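Long-range contact in hemolysin-related protein (Vibrio cholerae serotype O1, PDB 6MLT), which is a secreted, metal-binding component of the biofilm matrix that probably helps the bacteria adhere to surfaces by binding carbohydrate: residues 317-329 and 382-394. Residues are numbered along the deposited sequence; the frame is centred on the assembly and turned at random.
Sequences QLAIRSGAVVDAI and KVTVGSKDSAFTS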
# COMPACT_ATOMS: atom_id res chain seq x y z
N GLN A 317 -5.26 22.50 8.89
CA GLN A 317 -5.54 23.24 10.11
C GLN A 317 -4.42 24.24 10.36
O GLN A 317 -3.25 23.96 10.09
CB GLN A 317 -5.68 22.31 11.33
N LEU A 318 -4.80 25.42 10.85
CA LEU A 318 -3.86 26.40 11.37
C LEU A 318 -4.17 26.65 12.84
O LEU A 318 -5.34 26.59 13.26
CB LEU A 318 -3.94 27.73 10.60
CG LEU A 318 -3.35 27.76 9.19
CD1 LEU A 318 -3.73 29.06 8.50
CD2 LEU A 318 -1.85 27.58 9.21
N ALA A 319 -3.13 26.91 13.61
CA ALA A 319 -3.27 27.28 15.01
C ALA A 319 -3.09 28.79 15.15
O ALA A 319 -2.24 29.39 14.49
CB ALA A 319 -2.23 26.56 15.87
N ILE A 320 -3.90 29.40 16.01
CA ILE A 320 -3.87 30.84 16.23
C ILE A 320 -4.00 31.12 17.71
O ILE A 320 -4.92 30.61 18.37
CB ILE A 320 -5.00 31.56 15.46
CG1 ILE A 320 -4.90 31.26 13.96
CG2 ILE A 320 -4.94 33.07 15.73
CD1 ILE A 320 -6.04 31.87 13.14
N ARG A 321 -3.11 31.95 18.25
CA ARG A 321 -3.26 32.47 19.60
C ARG A 321 -3.68 33.92 19.50
O ARG A 321 -3.08 34.71 18.75
CB ARG A 321 -1.98 32.31 20.43
CG ARG A 321 -1.93 30.99 21.21
CD ARG A 321 -0.81 30.95 22.25
NE ARG A 321 0.50 30.64 21.67
CZ ARG A 321 1.43 31.53 21.32
NH1 ARG A 321 1.21 32.82 21.49
NH2 ARG A 321 2.58 31.12 20.81
N SER A 322 -4.73 34.28 20.24
CA SER A 322 -5.29 35.61 20.13
C SER A 322 -6.03 35.95 21.41
O SER A 322 -6.53 35.06 22.10
CB SER A 322 -6.24 35.72 18.93
OG SER A 322 -7.37 34.88 19.11
N GLY A 323 -6.06 37.24 21.73
CA GLY A 323 -6.88 37.75 22.81
C GLY A 323 -7.61 38.98 22.33
O GLY A 323 -8.55 38.88 21.53
N ALA A 324 -7.17 40.16 22.78
CA ALA A 324 -7.67 41.40 22.21
C ALA A 324 -7.25 41.54 20.75
O ALA A 324 -7.97 42.15 19.95
CB ALA A 324 -7.16 42.59 23.02
N VAL A 325 -6.09 41.00 20.39
CA VAL A 325 -5.54 41.10 19.05
C VAL A 325 -5.02 39.73 18.64
O VAL A 325 -5.11 38.76 19.40
CB VAL A 325 -4.44 42.18 18.95
CG1 VAL A 325 -5.03 43.55 19.31
CG2 VAL A 325 -3.24 41.85 19.83
N VAL A 326 -4.50 39.64 17.42
CA VAL A 326 -3.97 38.39 16.89
C VAL A 326 -2.49 38.32 17.26
O VAL A 326 -1.68 39.12 16.78
CB VAL A 326 -4.17 38.30 15.37
CG1 VAL A 326 -3.57 37.01 14.84
CG2 VAL A 326 -5.65 38.35 15.03
N ASP A 327 -2.14 37.36 18.11
CA ASP A 327 -0.82 37.32 18.72
C ASP A 327 0.16 36.40 18.01
O ASP A 327 1.33 36.75 17.88
CB ASP A 327 -0.95 36.89 20.18
CG ASP A 327 -1.76 37.88 20.98
OD1 ASP A 327 -1.39 39.08 20.97
OD2 ASP A 327 -2.79 37.48 21.56
N ALA A 328 -0.29 35.24 17.53
CA ALA A 328 0.63 34.32 16.88
C ALA A 328 -0.15 33.37 15.99
O ALA A 328 -1.31 33.06 16.24
CB ALA A 328 1.46 33.54 17.89
N ILE A 329 0.53 32.90 14.94
CA ILE A 329 -0.06 31.99 13.97
C ILE A 329 0.97 30.91 13.66
O ILE A 329 2.16 31.21 13.48
CB ILE A 329 -0.48 32.71 12.67
CG1 ILE A 329 -1.53 33.77 12.97
CG2 ILE A 329 -1.00 31.71 11.64
CD1 ILE A 329 -1.81 34.70 11.80
N LYS A 382 -19.02 31.85 11.05
CA LYS A 382 -17.92 32.79 11.19
C LYS A 382 -17.06 32.37 12.37
O LYS A 382 -17.58 32.06 13.45
CB LYS A 382 -18.43 34.22 11.38
N VAL A 383 -15.75 32.35 12.16
CA VAL A 383 -14.77 32.06 13.20
C VAL A 383 -13.87 33.28 13.32
O VAL A 383 -13.25 33.69 12.33
CB VAL A 383 -13.94 30.81 12.89
CG1 VAL A 383 -12.93 30.54 14.00
CG2 VAL A 383 -14.85 29.61 12.69
N THR A 384 -13.80 33.86 14.51
CA THR A 384 -13.08 35.11 14.70
C THR A 384 -11.94 34.92 15.70
O THR A 384 -12.04 34.13 16.64
CB THR A 384 -14.00 36.23 15.19
OG1 THR A 384 -14.46 35.93 16.51
CG2 THR A 384 -15.21 36.37 14.25
N VAL A 385 -10.86 35.66 15.48
CA VAL A 385 -9.74 35.75 16.39
C VAL A 385 -9.37 37.22 16.53
O VAL A 385 -9.38 37.97 15.54
CB VAL A 385 -8.53 34.92 15.90
CG1 VAL A 385 -8.85 33.43 15.96
CG2 VAL A 385 -8.14 35.33 14.49
N GLY A 386 -9.09 37.65 17.75
CA GLY A 386 -8.89 39.05 18.03
C GLY A 386 -10.22 39.77 18.11
O GLY A 386 -11.30 39.16 18.20
N SER A 387 -10.15 41.10 18.05
CA SER A 387 -11.34 41.92 18.23
C SER A 387 -11.18 43.26 17.53
O SER A 387 -10.16 43.94 17.69
CB SER A 387 -11.62 42.16 19.71
OG SER A 387 -12.75 43.01 19.86
N LYS A 388 -12.21 43.64 16.77
CA LYS A 388 -12.25 44.97 16.16
C LYS A 388 -12.30 46.06 17.22
O LYS A 388 -11.90 47.21 16.96
CB LYS A 388 -13.48 45.10 15.26
CG LYS A 388 -13.35 44.40 13.92
CD LYS A 388 -14.67 44.46 13.14
CE LYS A 388 -14.46 44.88 11.69
NZ LYS A 388 -14.45 46.37 11.53
N ASP A 389 -12.81 45.75 18.41
CA ASP A 389 -12.88 46.71 19.50
C ASP A 389 -11.52 47.07 20.08
O ASP A 389 -11.45 47.93 20.97
CB ASP A 389 -13.78 46.18 20.62
CG ASP A 389 -15.26 46.35 20.33
OD1 ASP A 389 -15.61 47.21 19.49
OD2 ASP A 389 -16.08 45.62 20.93
N SER A 390 -10.45 46.43 19.63
CA SER A 390 -9.11 46.79 20.06
C SER A 390 -8.52 47.98 19.31
O SER A 390 -7.39 48.38 19.58
CB SER A 390 -8.17 45.59 19.91
OG SER A 390 -8.65 44.51 20.70
N ALA A 391 -9.26 48.55 18.36
CA ALA A 391 -8.73 49.57 17.49
C ALA A 391 -8.85 50.95 18.10
O ALA A 391 -9.88 51.31 18.68
CB ALA A 391 -9.46 49.55 16.14
N PHE A 392 -7.78 51.73 17.98
CA PHE A 392 -7.87 53.18 18.04
C PHE A 392 -8.21 53.75 16.67
O PHE A 392 -9.07 54.62 16.55
CB PHE A 392 -6.55 53.77 18.57
CG PHE A 392 -6.52 55.26 18.61
CD1 PHE A 392 -7.12 55.95 19.64
CD2 PHE A 392 -5.88 55.97 17.61
CE1 PHE A 392 -7.10 57.33 19.67
CE2 PHE A 392 -5.85 57.35 17.64
CZ PHE A 392 -6.46 58.03 18.67
N THR A 393 -7.54 53.25 15.63
CA THR A 393 -7.95 53.40 14.24
C THR A 393 -7.73 52.06 13.56
O THR A 393 -6.81 51.32 13.91
CB THR A 393 -7.16 54.48 13.49
OG1 THR A 393 -5.77 54.11 13.48
CG2 THR A 393 -7.31 55.83 14.16
N SER A 394 -8.57 51.75 12.57
CA SER A 394 -8.40 50.49 11.87
C SER A 394 -8.94 50.60 10.45
O SER A 394 -9.72 51.50 10.11
CB SER A 394 -9.07 49.34 12.61
OG SER A 394 -10.48 49.44 12.52
O HOH W 1 -9.35 36.47 20.42
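V385, next to last in strand 382-386, presses its two methyl groups onto the hairpin formed by 317-329. CG1 lies 3.9 Å from I320 CG2, the two side chains crossing at nearly a right angle, while CG2 meets V326 CG2 at 4.0 Å from a more slanting direction. With chi1 at -58°, I320 turns CG1 anti to the carbonyl carbon, which leaves CG2 anti to the backbone N and presents this branch methyl, rather than the longer CG1 arm, to the valine. I347 on the neighbouring strand 343-348 and M373 on 370-377 extend this apolar patch.

Beside it the contact turns polar. The hydroxyl of S322 sits over the valine, its OG 3.4 Å from V385 CB, and hydrogen-bonds a water. The same water donates to the carbonyl of G323 and accepts from the amide of G386, so three groups from the two segments are tied together through one molecule. G386, with positive phi, brings its CA to 3.5 Å from G323 O in a CA-H...O contact and runs close against V325, their CA atoms 4.1 Å apart.

Farther along, S390 in the short 3-10 turn reaches back to the hairpin loop. Its OG, placed anti to the carbonyl carbon, donates a 2.6 Å hydrogen bond to A324 O, arriving from above the carbonyl plane (46° out of it). S390 CB packs 3.8 Å from V325 CG1, and Y364 lies against both S390 and A324. The amides of A324 and V325 hold a citrate, probably from the crystallisation liquor. A classic beta bulge at R321, D327 and A328 shapes the hairpin, which belongs to one four-stranded antiparallel sheet and packs against the edge strand 382-386 of another, as expected where two faces of a beta-prism lectin domain meet.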